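Long-range contacts in beta-galactosidase (PDB 6Y2K), which hydrolyses terminal beta-D-galactose residues from beta-galactosides, as a cold-active hexameric GH42 enzyme of a psychrophilic Marinomonas: residues L3-Y8 / I27-V32; D20-R25 / H62-K67; M313-G318 / V349-W354; V32-F37 / L66-G71. One frame throughout, in Å; residues are numbered along the deposited sequence. Where two conformers were deposited one is given.

Overall arrangement
Three contacts are buried rungs of one eight-stranded parallel TIM barrel. Interaction 1 pairs strands 2-6 and 29-34, interaction 4 adds 67-71 to 29-34 and shares V32 with it, and interaction 3 joins 310-315 to 348-352, which closes the ring against 2-6. Interactions 1 and 4 rest on backbone hydrogen bonds; in interaction 3 these are weak and a serine hydroxyl adds a bond. Interaction 1 packs mostly aliphatic side chains, whereas interactions 3 and 4 also carry charge inward, where E314 and R33 form a salt bridge. Interaction 2 lies farther out, between helix 17-27 and the end of helix 52-63. Only partly buried, it trades backbone pairing for aliphatic packing, a glutamine and a bridging water.

Interaction 1 of 4, residues L3-Y8 / I27-V32; sequences LGVCYY and IGIQYV
Y7 lays its CB against CG1 of V32 at 3.5 Å, the closest apolar side-chain pair between these two segments. Because the tyrosine CG is anti to the backbone N (chi1 -179°), the ring runs on past the valine, meeting it obliquely, and its hydroxyl bonds to D20 of helix 17-27. V5 and V32 sit on the same face of the sheet, under M24 of that helix, and V5 CG1 comes within 4.3 Å of V32 CG2. The same CG1, set between its own backbone N and carbonyl carbon, meets I29 CG2, the two side chains crossing at about a right angle; I29 was modelled in two conformers, so this detail is less certain.

The backbones pair in parallel. L3 O takes two N-H groups: Q30 N at 2.8 Å, almost straight (169°) but from above the carbonyl plane, and Y31 N at 3.3 Å, within that plane. V5 N reaches Y31 O at 2.9 Å. Here G4 CA lies 3.0 Å from Y31 O, a spot where any side chain would be tight. Near L3 a water accepts from L3 N and donates to G28 O and Q30 OE1, beside the Schellman turn of G28 that leads helix 17-27 into strand 29-34. Between the strands of this beta-alpha-beta unit, polar links are backbone bonds and a water shared with Q30; under the helix, packing is mainly apolar.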
loop_
_atom_site.group_PDB
_atom_site.type_symbol
_atom_site.label_atom_id
_atom_site.label_comp_id
_atom_site.label_asym_id
_atom_site.label_seq_id
_atom_site.Cartn_x
_atom_site.Cartn_y
_atom_site.Cartn_z
ATOM N N LEU A 3 3.155 45.289 22.068
ATOM C CA LEU A 3 2.028 44.368 22.193
ATOM C C LEU A 3 0.698 45.104 22.333
ATOM O O LEU A 3 0.635 46.217 22.870
ATOM C CB LEU A 3 2.230 43.445 23.387
ATOM C CG LEU A 3 3.468 42.538 23.349
ATOM C CD1 LEU A 3 3.460 41.668 24.585
ATOM C CD2 LEU A 3 3.532 41.676 22.092
ATOM N N GLY A 4 -0.362 44.454 21.853
ATOM C CA GLY A 4 -1.709 45.001 21.882
ATOM C C GLY A 4 -2.753 43.943 22.185
ATOM O O GLY A 4 -2.448 42.750 22.243
ATOM N N VAL A 5 -3.995 44.377 22.365
ATOM C CA VAL A 5 -5.112 43.446 22.478
ATOM C C VAL A 5 -6.407 44.034 21.914
ATOM O O VAL A 5 -6.623 45.242 21.976
ATOM C CB VAL A 5 -5.285 42.966 23.940
ATOM C CG1 VAL A 5 -5.858 44.059 24.830
ATOM C CG2 VAL A 5 -6.138 41.705 24.001
ATOM N N CYS A 6 -7.249 43.163 21.351
ATOM C CA CYS A 6 -8.595 43.519 20.917
ATOM C C CYS A 6 -9.541 43.290 22.093
ATOM O O CYS A 6 -9.536 42.215 22.693
ATOM C CB CYS A 6 -9.010 42.666 19.715
ATOM S SG CYS A 6 -7.899 42.845 18.309
ATOM N N TYR A 7 -10.352 44.304 22.408
ATOM C CA TYR A 7 -11.120 44.378 23.659
ATOM C C TYR A 7 -12.564 44.825 23.408
ATOM O O TYR A 7 -12.824 45.635 22.514
ATOM C CB TYR A 7 -10.413 45.372 24.587
ATOM C CG TYR A 7 -11.018 45.588 25.961
ATOM C CD1 TYR A 7 -11.426 44.520 26.754
ATOM C CD2 TYR A 7 -11.128 46.875 26.492
ATOM C CE1 TYR A 7 -11.954 44.736 28.029
ATOM C CE2 TYR A 7 -11.649 47.098 27.759
ATOM C CZ TYR A 7 -12.059 46.035 28.526
ATOM O OH TYR A 7 -12.574 46.270 29.782
ATOM N N TYR A 8 -13.496 44.276 24.197
ATOM C CA TYR A 8 -14.938 44.566 24.080
ATOM C C TYR A 8 -15.513 44.973 25.440
ATOM O O TYR A 8 -16.181 44.185 26.096
ATOM C CB TYR A 8 -15.659 43.369 23.440
ATOM C CG TYR A 8 -15.062 43.138 22.067
ATOM C CD1 TYR A 8 -13.929 42.332 21.909
ATOM C CD2 TYR A 8 -15.538 43.825 20.961
ATOM C CE1 TYR A 8 -13.330 42.169 20.677
ATOM C CE2 TYR A 8 -14.949 43.666 19.717
ATOM C CZ TYR A 8 -13.842 42.834 19.588
ATOM O OH TYR A 8 -13.245 42.678 18.381
ATOM N N ILE A 27 0.722 42.664 31.903
ATOM C CA ILE A 27 1.205 41.758 30.854
ATOM C C ILE A 27 2.252 42.426 29.953
ATOM O O ILE A 27 3.145 41.752 29.452
ATOM C CB ILE A 27 0.018 41.175 30.042
ATOM C CG1 ILE A 27 -0.794 40.218 30.935
ATOM C CG2 ILE A 27 0.487 40.446 28.786
ATOM C CD1 ILE A 27 -2.206 39.960 30.460
ATOM N N GLY A 28 2.162 43.738 29.776
ATOM C CA GLY A 28 3.011 44.471 28.831
ATOM C C GLY A 28 2.286 44.985 27.598
ATOM O O GLY A 28 2.933 45.479 26.663
ATOM N N ILE A 29 0.953 44.882 27.598
ATOM C CA ILE A 29 0.114 45.417 26.525
ATOM C C ILE A 29 0.208 46.945 26.533
ATOM O O ILE A 29 0.089 47.563 27.591
ATOM C CB ILE A 29 -1.372 45.020 26.714
ATOM C CG1 ILE A 29 -1.570 43.492 26.713
ATOM C CG2 ILE A 29 -2.243 45.642 25.637
ATOM C CD1 ILE A 29 -1.043 42.788 25.485
ATOM N N GLN A 30 0.414 47.543 25.358
ATOM C CA GLN A 30 0.497 49.002 25.205
ATOM C C GLN A 30 -0.621 49.623 24.352
ATOM O O GLN A 30 -0.870 50.838 24.472
ATOM C CB GLN A 30 1.857 49.386 24.614
ATOM C CG GLN A 30 3.035 49.083 25.526
ATOM C CD GLN A 30 4.355 49.530 24.929
ATOM O OE1 GLN A 30 5.167 48.715 24.485
ATOM N NE2 GLN A 30 4.572 50.839 24.907
ATOM N N TYR A 31 -1.257 48.819 23.482
ATOM C CA TYR A 31 -2.333 49.267 22.593
ATOM C C TYR A 31 -3.578 48.408 22.783
ATOM O O TYR A 31 -3.483 47.206 23.007
ATOM C CB TYR A 31 -1.912 49.181 21.125
ATOM C CG TYR A 31 -0.991 50.279 20.678
ATOM C CD1 TYR A 31 0.337 50.299 21.092
ATOM C CD2 TYR A 31 -1.433 51.289 19.827
ATOM C CE1 TYR A 31 1.199 51.303 20.688
ATOM C CE2 TYR A 31 -0.578 52.299 19.409
ATOM C CZ TYR A 31 0.738 52.302 19.846
ATOM O OH TYR A 31 1.609 53.290 19.445
ATOM N N VAL A 32 -4.748 49.036 22.679
ATOM C CA VAL A 32 -6.025 48.348 22.854
ATOM C C VAL A 32 -7.005 48.802 21.779
ATOM O O VAL A 32 -7.226 50.008 21.619
ATOM C CB VAL A 32 -6.632 48.633 24.243
ATOM C CG1 VAL A 32 -7.935 47.854 24.440
ATOM C CG2 VAL A 32 -5.633 48.295 25.341
HETATM O O HOH W 1 4.394 45.988 24.483
#

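Interaction 2 of 4, residues D20-R25 / H62-K67; sequences DAQHMR and HSQGLK
A Schellman motif ends helix 52-63, and the residues flanking its glycine, Q64 and L66, pack against A21 of helix 17-27. G65 takes the positive phi the turn needs, with G65 N bonded to H62 O at 2.9 Å and L66 N reaching back to L61 O. Q64 fills the middle of the contact. Its CG rests on the methyl of A21 (Q64 CG to A21 CB, 3.7 Å), and a bend at chi2 (-60°) then carries the amide obliquely across Q22, whose CG touches Q64 OE1 at 3.6 Å. The two amides stand nearly perpendicular, 87° apart, yet they share a water: Q22 NE2 and Q64 NE2 each donate to it, the latter over 3.0 Å. An alanine at Q64 would probably leave the water without its Q64 donor, Q22 CG without the amide lying against it, and a gap beside the A21 methyl.

The two helices are neighbours on the outer layer of the TIM barrel, and the turn after the second feeds directly into strand 67-71. On the side facing the strands, L66 CD1 sits 4.0 Å from A21 CB and 4.2 Å from M24 SD, and M24 continues the apolar layer to I29 and V32. Toward solvent, R25 stretches its chain across Q64. In the conformer given, one of two, Q64 O lies over a face of the guanidinium, off toward its rim; R25 NE is 3.5 Å from that oxygen, at an angle too poor for a hydrogen bond.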
loop_
_atom_site.group_PDB
_atom_site.type_symbol
_atom_site.label_atom_id
_atom_site.label_comp_id
_atom_site.label_asym_id
_atom_site.label_seq_id
_atom_site.Cartn_x
_atom_site.Cartn_y
_atom_site.Cartn_z
ATOM N N ASP A 20 -9.464 45.226 34.130
ATOM C CA ASP A 20 -9.049 44.784 32.794
ATOM C C ASP A 20 -7.832 45.589 32.350
ATOM O O ASP A 20 -6.827 45.017 31.927
ATOM C CB ASP A 20 -10.168 44.941 31.741
ATOM C CG ASP A 20 -11.257 43.861 31.828
ATOM O OD1 ASP A 20 -10.984 42.707 32.230
ATOM O OD2 ASP A 20 -12.398 44.168 31.441
ATOM N N ALA A 21 -7.928 46.912 32.465
ATOM C CA ALA A 21 -6.871 47.811 32.008
ATOM C C ALA A 21 -5.568 47.644 32.797
ATOM O O ALA A 21 -4.484 47.673 32.215
ATOM C CB ALA A 21 -7.349 49.258 32.058
ATOM N N GLN A 22 -5.680 47.457 34.111
ATOM C CA GLN A 22 -4.513 47.217 34.982
ATOM C C GLN A 22 -3.828 45.891 34.631
ATOM O O GLN A 22 -2.609 45.832 34.511
ATOM C CB GLN A 22 -4.925 47.229 36.462
ATOM C CG GLN A 22 -5.329 48.610 36.962
ATOM C CD GLN A 22 -5.935 48.610 38.356
ATOM O OE1 GLN A 22 -6.574 47.641 38.787
ATOM N NE2 GLN A 22 -5.751 49.719 39.065
ATOM N N HIS A 23 -4.634 44.854 34.440
ATOM C CA HIS A 23 -4.156 43.529 34.040
ATOM C C HIS A 23 -3.433 43.616 32.675
ATOM O O HIS A 23 -2.318 43.113 32.529
ATOM C CB HIS A 23 -5.339 42.547 34.008
ATOM C CG HIS A 23 -4.955 41.099 34.032
ATOM N ND1 HIS A 23 -5.866 40.103 34.306
ATOM C CD2 HIS A 23 -3.774 40.476 33.813
ATOM C CE1 HIS A 23 -5.263 38.930 34.250
ATOM N NE2 HIS A 23 -3.991 39.127 33.955
ATOM N N MET A 24 -4.028 44.300 31.704
ATOM C CA MET A 24 -3.370 44.522 30.404
ATOM C C MET A 24 -1.963 45.124 30.565
ATOM O O MET A 24 -0.993 44.648 29.977
ATOM C CB MET A 24 -4.220 45.445 29.518
ATOM C CG MET A 24 -5.475 44.791 28.957
ATOM S SD MET A 24 -6.622 45.989 28.255
ATOM C CE MET A 24 -8.078 44.959 28.067
ATOM N N ARG A 25 -1.876 46.159 31.390
ATOM C CA ARG A 25 -0.604 46.829 31.664
ATOM C C ARG A 25 0.411 45.845 32.262
ATOM O O ARG A 25 1.561 45.810 31.822
ATOM C CB ARG A 25 -0.815 48.043 32.587
ATOM C CG ARG A 25 0.423 48.901 32.829
ATOM C CD ARG A 25 0.112 50.077 33.753
ATOM N NE ARG A 25 1.125 51.124 33.648
ATOM C CZ ARG A 25 1.051 52.306 34.253
ATOM N NH1 ARG A 25 0.007 52.607 35.015
ATOM N NH2 ARG A 25 2.025 53.190 34.094
ATOM N N HIS A 62 -6.905 55.232 29.068
ATOM C CA HIS A 62 -5.911 56.313 29.107
ATOM C C HIS A 62 -5.203 56.419 30.463
ATOM O O HIS A 62 -3.990 56.610 30.511
ATOM C CB HIS A 62 -6.554 57.656 28.769
ATOM C CG HIS A 62 -5.567 58.762 28.568
ATOM N ND1 HIS A 62 -4.608 58.732 27.575
ATOM C CD2 HIS A 62 -5.392 59.934 29.224
ATOM C CE1 HIS A 62 -3.883 59.836 27.634
ATOM N NE2 HIS A 62 -4.336 60.581 28.627
ATOM N N SER A 63 -5.960 56.266 31.547
ATOM C CA SER A 63 -5.416 56.384 32.910
ATOM C C SER A 63 -4.362 55.317 33.261
ATOM O O SER A 63 -3.553 55.519 34.172
ATOM C CB SER A 63 -6.544 56.344 33.941
ATOM O OG SER A 63 -7.037 55.024 34.088
ATOM N N GLN A 64 -4.383 54.190 32.543
ATOM C CA GLN A 64 -3.365 53.149 32.680
ATOM C C GLN A 64 -2.246 53.247 31.648
ATOM O O GLN A 64 -1.398 52.365 31.587
ATOM C CB GLN A 64 -4.033 51.767 32.621
ATOM C CG GLN A 64 -5.026 51.551 33.745
ATOM C CD GLN A 64 -4.383 51.642 35.116
ATOM O OE1 GLN A 64 -3.277 51.141 35.327
ATOM N NE2 GLN A 64 -5.071 52.274 36.054
ATOM N N GLY A 65 -2.218 54.329 30.869
ATOM C CA GLY A 65 -1.198 54.541 29.841
ATOM C C GLY A 65 -1.390 53.762 28.549
ATOM O O GLY A 65 -0.464 53.677 27.749
ATOM N N LEU A 66 -2.587 53.215 28.330
ATOM C CA LEU A 66 -2.882 52.435 27.122
ATOM C C LEU A 66 -3.324 53.346 25.989
ATOM O O LEU A 66 -4.175 54.215 26.184
ATOM C CB LEU A 66 -3.959 51.390 27.409
ATOM C CG LEU A 66 -3.561 50.392 28.501
ATOM C CD1 LEU A 66 -4.772 49.679 29.078
ATOM C CD2 LEU A 66 -2.532 49.400 27.962
ATOM N N LYS A 67 -2.731 53.141 24.816
ATOM C CA LYS A 67 -3.070 53.868 23.605
ATOM C C LYS A 67 -4.175 53.126 22.872
ATOM O O LYS A 67 -4.089 51.914 22.706
ATOM C CB LYS A 67 -1.849 53.974 22.695
ATOM C CG LYS A 67 -0.741 54.863 23.236
ATOM C CD LYS A 67 0.324 55.096 22.174
ATOM C CE LYS A 67 1.241 56.253 22.540
ATOM N NZ LYS A 67 1.880 56.040 23.868
HETATM O O HOH W 2 -3.914 52.014 38.794
#

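Interaction 3 of 4, residues M313-G318 / V349-W354; sequences MEQQPG and VSYFRW
S350 OG donates to M313 O at 2.9 Å, approaching from above the carbonyl plane, where chi1 of 164° places it. The other two bonds across the contact are between backbones, and both are weak: Q315 N to S350 O is short but strongly bent (124°), and F352 N to Q315 O spans 3.4 Å. They hold Q315 and Y351 in parallel register. Replacing S350 by an alanine would probably cost M313 O this donor and leave it facing the nearby acceptor S350 O.

Among the side chains, E314 and F352 run side by side in the same direction, CB to CB at 4.0 Å, with the carboxylate only 16° from the ring plane and E314 OE1 over a ring face. On the opposite face of the sheet Q315 CB meets Y351 CD1 obliquely at 3.8 Å. P317 CD closes on F352 O at 3.4 Å, and this buried oxygen has no hydrogen-bond partner. A cis peptide follows F352.

E314 is held by Y267 and R33 inside the barrel. Q315, V349 and Y351 face helix 333-343, which links these seventh and eighth TIM-barrel strands as a beta-alpha-beta unit, while S350 and F352 lean on C6 of strand 2-6, where the ring closes.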
loop_
_atom_site.group_PDB
_atom_site.type_symbol
_atom_site.label_atom_id
_atom_site.label_comp_id
_atom_site.label_asym_id
_atom_site.label_seq_id
_atom_site.Cartn_x
_atom_site.Cartn_y
_atom_site.Cartn_z
ATOM N N MET A 313 -3.139 43.192 13.692
ATOM C CA MET A 313 -4.270 43.661 14.495
ATOM C C MET A 313 -4.903 42.541 15.309
ATOM O O MET A 313 -5.410 42.796 16.393
ATOM C CB MET A 313 -5.338 44.301 13.611
ATOM C CG MET A 313 -6.424 45.051 14.365
ATOM S SD MET A 313 -5.755 46.507 15.209
ATOM C CE MET A 313 -5.637 47.630 13.832
ATOM N N GLU A 314 -4.899 41.316 14.775
ATOM C CA GLU A 314 -5.495 40.156 15.450
ATOM C C GLU A 314 -4.561 38.946 15.353
ATOM O O GLU A 314 -4.332 38.418 14.262
ATOM C CB GLU A 314 -6.861 39.799 14.839
ATOM C CG GLU A 314 -7.903 40.920 14.844
ATOM C CD GLU A 314 -9.219 40.531 14.194
ATOM O OE1 GLU A 314 -9.419 39.330 13.928
ATOM O OE2 GLU A 314 -10.072 41.425 13.943
ATOM N N GLN A 315 -4.014 38.523 16.493
ATOM C CA GLN A 315 -3.141 37.347 16.564
ATOM C C GLN A 315 -3.822 36.229 17.338
ATOM O O GLN A 315 -4.307 36.449 18.464
ATOM C CB GLN A 315 -1.820 37.702 17.254
ATOM C CG GLN A 315 -0.795 36.571 17.301
ATOM C CD GLN A 315 -0.361 36.125 15.913
ATOM O OE1 GLN A 315 0.220 36.909 15.158
ATOM N NE2 GLN A 315 -0.632 34.864 15.575
ATOM N N GLN A 316 -3.839 35.030 16.750
ATOM C CA GLN A 316 -4.395 33.851 17.417
ATOM C C GLN A 316 -3.717 33.636 18.771
ATOM O O GLN A 316 -2.497 33.605 18.816
ATOM C CB GLN A 316 -4.207 32.594 16.561
ATOM C CG GLN A 316 -4.871 31.359 17.148
ATOM C CD GLN A 316 -5.022 30.189 16.178
ATOM O OE1 GLN A 316 -4.629 30.258 15.001
ATOM N NE2 GLN A 316 -5.596 29.097 16.680
ATOM N N PRO A 317 -4.499 33.498 19.864
ATOM C CA PRO A 317 -3.967 33.256 21.211
ATOM C C PRO A 317 -4.230 31.854 21.769
ATOM O O PRO A 317 -3.752 31.521 22.863
ATOM C CB PRO A 317 -4.756 34.269 22.044
ATOM C CG PRO A 317 -6.124 34.188 21.439
ATOM C CD PRO A 317 -5.908 33.943 19.954
ATOM N N GLY A 318 -5.001 31.055 21.038
ATOM C CA GLY A 318 -5.519 29.785 21.528
ATOM C C GLY A 318 -6.426 29.216 20.447
ATOM O O GLY A 318 -6.423 29.723 19.319
ATOM N N VAL A 349 1.991 43.821 17.600
ATOM C CA VAL A 349 1.242 42.566 17.513
ATOM C C VAL A 349 0.120 42.604 18.545
ATOM O O VAL A 349 0.383 42.638 19.753
ATOM C CB VAL A 349 2.151 41.344 17.759
ATOM C CG1 VAL A 349 1.341 40.058 17.915
ATOM C CG2 VAL A 349 3.153 41.220 16.620
ATOM N N SER A 350 -1.120 42.597 18.062
ATOM C CA SER A 350 -2.301 42.691 18.910
ATOM C C SER A 350 -3.065 41.362 18.902
ATOM O O SER A 350 -3.361 40.826 17.833
ATOM C CB SER A 350 -3.179 43.874 18.451
ATOM O OG SER A 350 -4.491 43.814 18.977
ATOM N N TYR A 351 -3.374 40.846 20.087
ATOM C CA TYR A 351 -4.099 39.588 20.209
ATOM C C TYR A 351 -5.606 39.808 20.139
ATOM O O TYR A 351 -6.078 40.945 20.154
ATOM C CB TYR A 351 -3.730 38.881 21.515
ATOM C CG TYR A 351 -2.243 38.684 21.706
ATOM C CD1 TYR A 351 -1.571 37.657 21.057
ATOM C CD2 TYR A 351 -1.513 39.523 22.536
ATOM C CE1 TYR A 351 -0.211 37.473 21.229
ATOM C CE2 TYR A 351 -0.154 39.347 22.714
ATOM C CZ TYR A 351 0.491 38.321 22.058
ATOM O OH TYR A 351 1.844 38.141 22.233
ATOM N N PHE A 352 -6.357 38.714 20.065
ATOM C CA PHE A 352 -7.812 38.786 19.993
ATOM C C PHE A 352 -8.449 37.462 20.402
ATOM O O PHE A 352 -8.193 36.424 19.791
ATOM C CB PHE A 352 -8.260 39.173 18.583
ATOM C CG PHE A 352 -9.724 38.951 18.331
ATOM C CD1 PHE A 352 -10.229 37.670 18.178
ATOM C CD2 PHE A 352 -10.597 40.024 18.248
ATOM C CE1 PHE A 352 -11.574 37.463 17.946
ATOM C CE2 PHE A 352 -11.945 39.823 18.016
ATOM C CZ PHE A 352 -12.434 38.541 17.865
ATOM N N ARG A 353 -9.279 37.506 21.438
ATOM C CA ARG A 353 -9.564 38.752 22.141
ATOM C C ARG A 353 -8.959 38.747 23.541
ATOM O O ARG A 353 -8.242 37.818 23.915
ATOM C CB ARG A 353 -11.072 38.990 22.221
ATOM C CG ARG A 353 -11.904 37.718 22.187
ATOM C CD ARG A 353 -13.375 38.025 21.957
ATOM N NE ARG A 353 -13.959 38.765 23.071
ATOM C CZ ARG A 353 -15.213 39.206 23.099
ATOM N NH1 ARG A 353 -16.020 38.982 22.072
ATOM N NH2 ARG A 353 -15.660 39.871 24.155
ATOM N N TRP A 354 -9.252 39.790 24.311
ATOM C CA TRP A 354 -8.739 39.907 25.670
ATOM C C TRP A 354 -9.340 38.840 26.579
ATOM O O TRP A 354 -8.629 38.199 27.354
ATOM C CB TRP A 354 -9.028 41.301 26.233
ATOM C CG TRP A 354 -8.923 41.378 27.725
ATOM C CD1 TRP A 354 -9.951 41.525 28.612
ATOM C CD2 TRP A 354 -7.725 41.311 28.508
ATOM N NE1 TRP A 354 -9.466 41.555 29.897
ATOM C CE2 TRP A 354 -8.103 41.425 29.861
ATOM C CE3 TRP A 354 -6.370 41.166 28.195
ATOM C CZ2 TRP A 354 -7.174 41.399 30.899
ATOM C CZ3 TRP A 354 -5.450 41.140 29.228
ATOM C CH2 TRP A 354 -5.857 41.256 30.564
#

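Interaction 4 of 4, residues V32-F37 / L66-G71; sequences VRVGEF and LKVILG
V34 fits one methyl between two side chains of the next strand: its CG2 meets V68 CG1 at 4.0 Å, crossing at about a right angle, and L70 CD2 at 4.1 Å, obliquely. L70 reaches it with an unusual chi1 of -132°, off the staggered positions, which brings CD2 close to V34 O. One step back on the same face, V32 CG2 touches L66 CD1 at 4.1 Å. V34 and V68 look out toward helix 52-63, which fills this side.

R33 and I69 point the other way, into the barrel. R33 CG lies across I69 CG2 at 4.0 Å; farther out, a bend at chi3 (64°) turns the guanidinium toward E36. R33 NH2 and E36 OE2 are 3.0 Å apart, but the oxygen is well out of the guanidinium plane, so charge alone links them. R33 also pairs with E314, and E36 OE2 is hydrogen-bonded to the Y8 hydroxyl.

These are the second and third strands of the (beta/alpha)8 barrel, joined in parallel by four backbone hydrogen bonds. I69 N to V32 O measures 2.9 Å, and the last, G71 N to V34 O, 2.8 Å, ends the ladder.

Beyond it, G35 takes a positive phi (103°) where a side chain would press on L70 CD2 and G71 O. G71 has no CB either; one would collide with E36 CB, which lies 4.1 Å from G71 CA. E36 CG in turn sits over the centre of the F37 ring, and F37 packs against W183 of a neighbouring subunit.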
loop_
_atom_site.group_PDB
_atom_site.type_symbol
_atom_site.label_atom_id
_atom_site.label_comp_id
_atom_site.label_asym_id
_atom_site.label_seq_id
_atom_site.Cartn_x
_atom_site.Cartn_y
_atom_site.Cartn_z
ATOM N N VAL A 32 -4.748 49.036 22.679
ATOM C CA VAL A 32 -6.025 48.348 22.854
ATOM C C VAL A 32 -7.005 48.802 21.779
ATOM O O VAL A 32 -7.226 50.008 21.619
ATOM C CB VAL A 32 -6.632 48.633 24.243
ATOM C CG1 VAL A 32 -7.935 47.854 24.440
ATOM C CG2 VAL A 32 -5.633 48.295 25.341
ATOM N N ARG A 33 -7.600 47.849 21.052
ATOM C CA ARG A 33 -8.623 48.178 20.057
ATOM C C ARG A 33 -10.022 48.026 20.663
ATOM O O ARG A 33 -10.302 47.051 21.357
ATOM C CB ARG A 33 -8.488 47.314 18.801
ATOM C CG ARG A 33 -9.352 47.795 17.645
ATOM C CD ARG A 33 -9.440 46.780 16.519
ATOM N NE ARG A 33 -10.099 45.548 16.948
ATOM C CZ ARG A 33 -10.242 44.461 16.193
ATOM N NH1 ARG A 33 -9.790 44.433 14.939
ATOM N NH2 ARG A 33 -10.849 43.390 16.699
ATOM N N VAL A 34 -10.884 49.015 20.420
ATOM C CA VAL A 34 -12.298 48.942 20.812
ATOM C C VAL A 34 -13.224 49.546 19.748
ATOM O O VAL A 34 -12.788 50.352 18.922
ATOM C CB VAL A 34 -12.578 49.662 22.162
ATOM C CG1 VAL A 34 -11.684 49.115 23.270
ATOM C CG2 VAL A 34 -12.425 51.170 22.039
ATOM N N GLY A 35 -14.495 49.135 19.779
ATOM C CA GLY A 35 -15.588 49.882 19.135
ATOM C C GLY A 35 -16.173 49.414 17.806
ATOM O O GLY A 35 -17.276 49.847 17.446
ATOM N N GLU A 36 -15.478 48.534 17.085
ATOM C CA GLU A 36 -15.870 48.198 15.696
ATOM C C GLU A 36 -17.186 47.411 15.530
ATOM O O GLU A 36 -17.730 47.369 14.425
ATOM C CB GLU A 36 -14.713 47.519 14.925
ATOM C CG GLU A 36 -14.513 46.006 15.113
ATOM C CD GLU A 36 -13.955 45.584 16.469
ATOM O OE1 GLU A 36 -13.757 46.431 17.381
ATOM O OE2 GLU A 36 -13.713 44.366 16.627
ATOM N N PHE A 37 -17.691 46.782 16.593
ATOM C CA PHE A 37 -18.990 46.096 16.533
ATOM C C PHE A 37 -20.068 46.723 17.430
ATOM O O PHE A 37 -21.063 46.060 17.752
ATOM C CB PHE A 37 -18.828 44.607 16.890
ATOM C CG PHE A 37 -17.898 43.845 15.974
ATOM C CD1 PHE A 37 -18.093 43.838 14.600
ATOM C CD2 PHE A 37 -16.865 43.077 16.499
ATOM C CE1 PHE A 37 -17.248 43.121 13.758
ATOM C CE2 PHE A 37 -16.036 42.342 15.667
ATOM C CZ PHE A 37 -16.224 42.364 14.296
ATOM N N LEU A 66 -2.587 53.215 28.330
ATOM C CA LEU A 66 -2.882 52.435 27.122
ATOM C C LEU A 66 -3.324 53.346 25.989
ATOM O O LEU A 66 -4.175 54.215 26.184
ATOM C CB LEU A 66 -3.959 51.390 27.409
ATOM C CG LEU A 66 -3.561 50.392 28.501
ATOM C CD1 LEU A 66 -4.772 49.679 29.078
ATOM C CD2 LEU A 66 -2.532 49.400 27.962
ATOM N N LYS A 67 -2.731 53.141 24.816
ATOM C CA LYS A 67 -3.070 53.868 23.605
ATOM C C LYS A 67 -4.175 53.126 22.872
ATOM O O LYS A 67 -4.089 51.914 22.706
ATOM C CB LYS A 67 -1.849 53.974 22.695
ATOM C CG LYS A 67 -0.741 54.863 23.236
ATOM C CD LYS A 67 0.324 55.096 22.174
ATOM C CE LYS A 67 1.241 56.253 22.540
ATOM N NZ LYS A 67 1.880 56.040 23.868
ATOM N N VAL A 68 -5.199 53.843 22.417
ATOM C CA VAL A 68 -6.398 53.201 21.878
ATOM C C VAL A 68 -6.465 53.279 20.355
ATOM O O VAL A 68 -6.180 54.323 19.763
ATOM C CB VAL A 68 -7.682 53.771 22.511
ATOM C CG1 VAL A 68 -8.932 53.180 21.842
ATOM C CG2 VAL A 68 -7.692 53.472 24.007
ATOM N N ILE A 69 -6.834 52.150 19.741
ATOM C CA ILE A 69 -7.180 52.074 18.328
ATOM C C ILE A 69 -8.702 52.011 18.288
ATOM O O ILE A 69 -9.284 51.024 18.731
ATOM C CB ILE A 69 -6.601 50.805 17.649
ATOM C CG1 ILE A 69 -5.071 50.735 17.790
ATOM C CG2 ILE A 69 -7.008 50.746 16.177
ATOM C CD1 ILE A 69 -4.506 49.327 17.691
ATOM N N LEU A 70 -9.343 53.054 17.760
ATOM C CA LEU A 70 -10.803 53.153 17.781
ATOM C C LEU A 70 -11.349 52.643 16.446
ATOM O O LEU A 70 -10.966 53.133 15.392
ATOM C CB LEU A 70 -11.243 54.611 17.985
ATOM C CG LEU A 70 -12.314 54.953 19.022
ATOM C CD1 LEU A 70 -12.898 56.335 18.727
ATOM C CD2 LEU A 70 -13.412 53.909 19.175
ATOM N N GLY A 71 -12.238 51.661 16.488
ATOM C CA GLY A 71 -12.841 51.121 15.258
ATOM C C GLY A 71 -14.162 51.792 14.896
ATOM O O GLY A 71 -15.030 51.909 15.753
#